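Local coordinates for protein haloacid dehalogenase-like hydrolase (Bacteroides thetaiotaomicron, PDB 2RAV) that probably acts as a magnesium-dependent phosphatase of the haloacid dehalogenase superfamily, here holding tungstate in its active site, at residues Gly44-Ile49 with Val147-Pro152. The protein carries 1 engineered substitution. Sequence-based numbering, arbitrary orientation.
Sequences GRPKAI and VIQMTP. With WO6 (trioxido(oxo)tungsten), chain C.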
ATOM      1  N   GLY A  44      -0.214  -0.837  -0.155  1.00 10.88           N
ATOM      2  CA  GLY A  44       0.132  -2.180   0.276  1.00 11.29           C
ATOM      3  C   GLY A  44      -0.922  -3.180  -0.104  1.00 11.90           C
ATOM      4  O   GLY A  44      -0.657  -4.394  -0.137  1.00 14.04           O
ATOM      5  N   ARG A  45      -2.153  -2.765  -0.359  1.00 12.16           N
ATOM      6  CA  ARG A  45      -3.206  -3.729  -0.641  1.00 12.88           C
ATOM      7  C   ARG A  45      -3.038  -4.333  -2.037  1.00 12.24           C
ATOM      8  O   ARG A  45      -2.622  -3.678  -2.966  1.00 12.70           O
ATOM      9  CB  ARG A  45      -4.520  -3.004  -0.494  1.00 16.02           C
ATOM     10  CG  ARG A  45      -4.814  -2.435   0.878  1.00 20.95           C
ATOM     11  CD  ARG A  45      -4.579  -3.395   2.055  1.00 27.62           C
ATOM     12  NE  ARG A  45      -3.367  -2.970   2.733  1.00 29.54           N
ATOM     13  CZ  ARG A  45      -2.334  -3.660   3.179  1.00 32.04           C
ATOM     14  NH1 ARG A  45      -2.271  -5.034   3.055  1.00 25.19           N
ATOM     15  NH2 ARG A  45      -1.424  -2.783   3.733  1.00 24.63           N
ATOM     16  N   PRO A  46      -3.470  -5.602  -2.146  1.00 12.62           N
ATOM     17  CA  PRO A  46      -3.650  -6.187  -3.466  1.00 12.85           C
ATOM     18  C   PRO A  46      -4.941  -5.684  -4.101  1.00 13.01           C
ATOM     19  O   PRO A  46      -5.887  -5.347  -3.396  1.00 14.11           O
ATOM     20  CB  PRO A  46      -3.772  -7.687  -3.205  1.00 16.04           C
ATOM     21  CG  PRO A  46      -4.126  -7.792  -1.786  1.00 17.54           C
ATOM     22  CD  PRO A  46      -3.732  -6.554  -1.054  1.00 14.19           C
ATOM     23  N   LYS A  47      -5.006  -5.677  -5.419  1.00 14.55           N
ATOM     24  CA  LYS A  47      -6.192  -5.264  -6.126  1.00 17.57           C
ATOM     25  C   LYS A  47      -7.440  -5.945  -5.662  1.00 17.58           C
ATOM     26  O   LYS A  47      -8.534  -5.357  -5.580  1.00 19.54           O
ATOM     27  CB  LYS A  47      -5.963  -5.521  -7.632  1.00 24.95           C
ATOM     28  CG  LYS A  47      -6.947  -4.963  -8.624  1.00 34.75           C
ATOM     29  CD  LYS A  47      -6.390  -5.469  -9.985  1.00 39.58           C
ATOM     30  CE  LYS A  47      -7.273  -6.585 -10.519  1.00 43.76           C
ATOM     31  NZ  LYS A  47      -8.313  -5.991 -11.425  1.00 52.59           N
ATOM     32  N   ALA A  48      -7.306  -7.266  -5.385  1.00 19.60           N
ATOM     33  CA  ALA A  48      -8.468  -8.028  -4.984  1.00 22.21           C
ATOM     34  C   ALA A  48      -9.172  -7.493  -3.768  1.00 23.12           C
ATOM     35  O   ALA A  48     -10.347  -7.780  -3.491  1.00 29.37           O
ATOM     36  CB  ALA A  48      -8.027  -9.481  -4.708  1.00 25.02           C
ATOM     37  N   ILE A  49      -8.531  -6.734  -2.898  1.00 22.35           N
ATOM     38  CA  ILE A  49      -9.289  -6.288  -1.735  1.00 23.82           C
ATOM     39  C   ILE A  49      -9.395  -4.773  -1.749  1.00 21.71           C
ATOM     40  O   ILE A  49      -9.835  -4.252  -0.730  1.00 26.90           O
ATOM     41  CB  ILE A  49      -8.698  -6.834  -0.448  1.00 27.80           C
ATOM     42  CG1 ILE A  49      -7.289  -6.342  -0.163  1.00 31.25           C
ATOM     43  CG2 ILE A  49      -8.737  -8.365  -0.441  1.00 41.14           C
ATOM     44  CD1 ILE A  49      -6.735  -6.811   1.165  1.00 37.24           C
ATOM     45  N   VAL A 147       3.442 -17.010  -4.370  1.00 11.52           N
ATOM     46  CA  VAL A 147       2.889 -15.924  -3.574  1.00 11.05           C
ATOM     47  C   VAL A 147       3.625 -14.615  -3.884  1.00 10.81           C
ATOM     48  O   VAL A 147       4.862 -14.550  -3.852  1.00 12.18           O
ATOM     49  CB  VAL A 147       2.998 -16.292  -2.078  1.00 11.94           C
ATOM     50  CG1 VAL A 147       2.520 -15.127  -1.208  1.00 12.70           C
ATOM     51  CG2 VAL A 147       2.202 -17.542  -1.763  1.00 13.44           C
ATOM     52  N   ILE A 148       2.860 -13.579  -4.138  1.00 10.68           N
ATOM     53  CA  ILE A 148       3.337 -12.229  -4.395  1.00 10.72           C
ATOM     54  C   ILE A 148       3.515 -11.437  -3.098  1.00 10.73           C
ATOM     55  O   ILE A 148       4.427 -10.647  -2.934  1.00 11.45           O
ATOM     56  CB  ILE A 148       2.450 -11.513  -5.423  1.00 12.10           C
ATOM     57  CG1 ILE A 148       2.300 -12.336  -6.693  1.00 12.81           C
ATOM     58  CG2 ILE A 148       3.020 -10.127  -5.745  1.00 13.10           C
ATOM     59  CD1 ILE A 148       1.486 -11.702  -7.800  1.00 15.88           C
ATOM     60  N   GLN A 149       2.547 -11.584  -2.196  1.00 10.81           N
ATOM     61  CA  GLN A 149       2.569 -10.886  -0.933  1.00 10.49           C
ATOM     62  C   GLN A 149       1.997 -11.764   0.161  1.00 10.34           C
ATOM     63  O   GLN A 149       0.996 -12.474  -0.061  1.00 11.44           O
ATOM     64  CB  GLN A 149       1.787  -9.568  -0.968  1.00 11.42           C
ATOM     65  CG  GLN A 149       1.798  -8.779   0.324  1.00 12.02           C
ATOM     66  CD  GLN A 149       1.216  -7.347   0.196  1.00 14.84           C
ATOM     67  OE1 GLN A 149       2.032  -6.431  -0.064  1.00 18.65           O
ATOM     68  NE2 GLN A 149      -0.089  -7.302   0.305  1.00 23.77           N
ATOM     69  N   MET A 150       2.608 -11.704   1.343  1.00 10.73           N
ATOM     70  CA  MET A 150       2.005 -12.312   2.520  1.00 11.37           C
ATOM     71  C   MET A 150       1.684 -11.194   3.519  1.00 11.20           C
ATOM     72  O   MET A 150       2.496 -10.274   3.683  1.00 13.46           O
ATOM     73  CB  MET A 150       2.928 -13.301   3.183  1.00 13.54           C
ATOM     74  CG  MET A 150       3.283 -14.444   2.359  1.00 14.04           C
ATOM     75  SD  MET A 150       4.456 -15.584   3.165  1.00 15.06           S
ATOM     76  CE  MET A 150       5.911 -14.693   3.258  1.00 13.99           C
ATOM     77  N   THR A 151       0.571 -11.305   4.216  1.00 11.82           N
ATOM     78  CA  THR A 151       0.242 -10.371   5.285  1.00 11.97           C
ATOM     79  C   THR A 151       0.020 -11.146   6.531  1.00 12.11           C
ATOM     80  O   THR A 151      -1.116 -11.545   6.865  1.00 12.39           O
ATOM     81  CB  THR A 151      -0.957  -9.486   4.890  1.00 13.33           C
ATOM     82  OG1 THR A 151      -0.586  -8.803   3.675  1.00 14.58           O
ATOM     83  CG2 THR A 151      -1.298  -8.494   5.995  1.00 14.89           C
ATOM     84  N   PRO A 152       1.094 -11.422   7.296  1.00 12.30           N
ATOM     85  CA  PRO A 152       0.969 -12.059   8.590  1.00 12.91           C
ATOM     86  C   PRO A 152       0.480 -11.086   9.641  1.00 13.21           C
ATOM     87  O   PRO A 152       0.926  -9.936   9.713  1.00 14.07           O
ATOM     88  CB  PRO A 152       2.412 -12.544   8.899  1.00 13.21           C
ATOM     89  CG  PRO A 152       3.258 -11.486   8.181  1.00 12.58           C
ATOM     90  CD  PRO A 152       2.490 -11.231   6.903  1.00 12.04           C
TER
HETATM   91  W   WO6 C 801      -2.103   1.396   2.583  1.00 11.35           W
HETATM   92  O1  WO6 C 801      -0.554   1.011   1.910  1.00 10.20           O
HETATM   93  O2  WO6 C 801      -2.182   2.492   3.947  1.00 10.49           O
HETATM   94  O3  WO6 C 801      -2.620  -0.106   3.233  1.00 12.68           O
HETATM   95  O4  WO6 C 801      -3.265   1.752   1.379  1.00 10.94           O
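A buried polar contact, made by one amide-to-carbonyl hydrogen bond, joins the loop G44-I49 to strand 149-152 where the active site meets the cap. Q149 NE2 gives its hydrogen to G44 O over 3.0 Å; the oxygen lies in the plane of the amide and the N-H...O angle is 153°. With CG anti to the backbone N (chi1 -179°) and the chain extended beyond it, Q149 reaches straight across from its strand, and its amide is fixed from the other end by N69, which bonds OE1. P46 lies crosswise to this side chain, its CD 4.0 Å from Q149 NE2. The loop follows strand 38-42 of the Rossmann-like HAD core, whereas strand 149-152 belongs to the antiparallel cap, between strand 104-107 and strand 178-182, with which M150 pairs at V181; I148 and Q149 form a classic beta bulge opposite V107. The same G44 that receives the Q149 bond through its O donates through its N to O1 of the tungstate at 2.8 Å. R45 bends at chi2 and chi3, turning its guanidinium edge to the same anion, which T43 OG1, K188 NZ and N214 ND2 also bind: NE and NH2 both bond O3, each at 3.0 Å, with O3 in the guanidinium plane. D180 forms a salt bridge with NH2 through OD2 and bonds T151 OG1 through OD1, linking arginine and threonine, whose own nearest atoms, R45 NH1 and T151 OG1, stay 4.2 Å apart. A leucine in place of R45 would probably leave tungstate O3 without this two-pronged grip and the D180 carboxylate without its cationic mate.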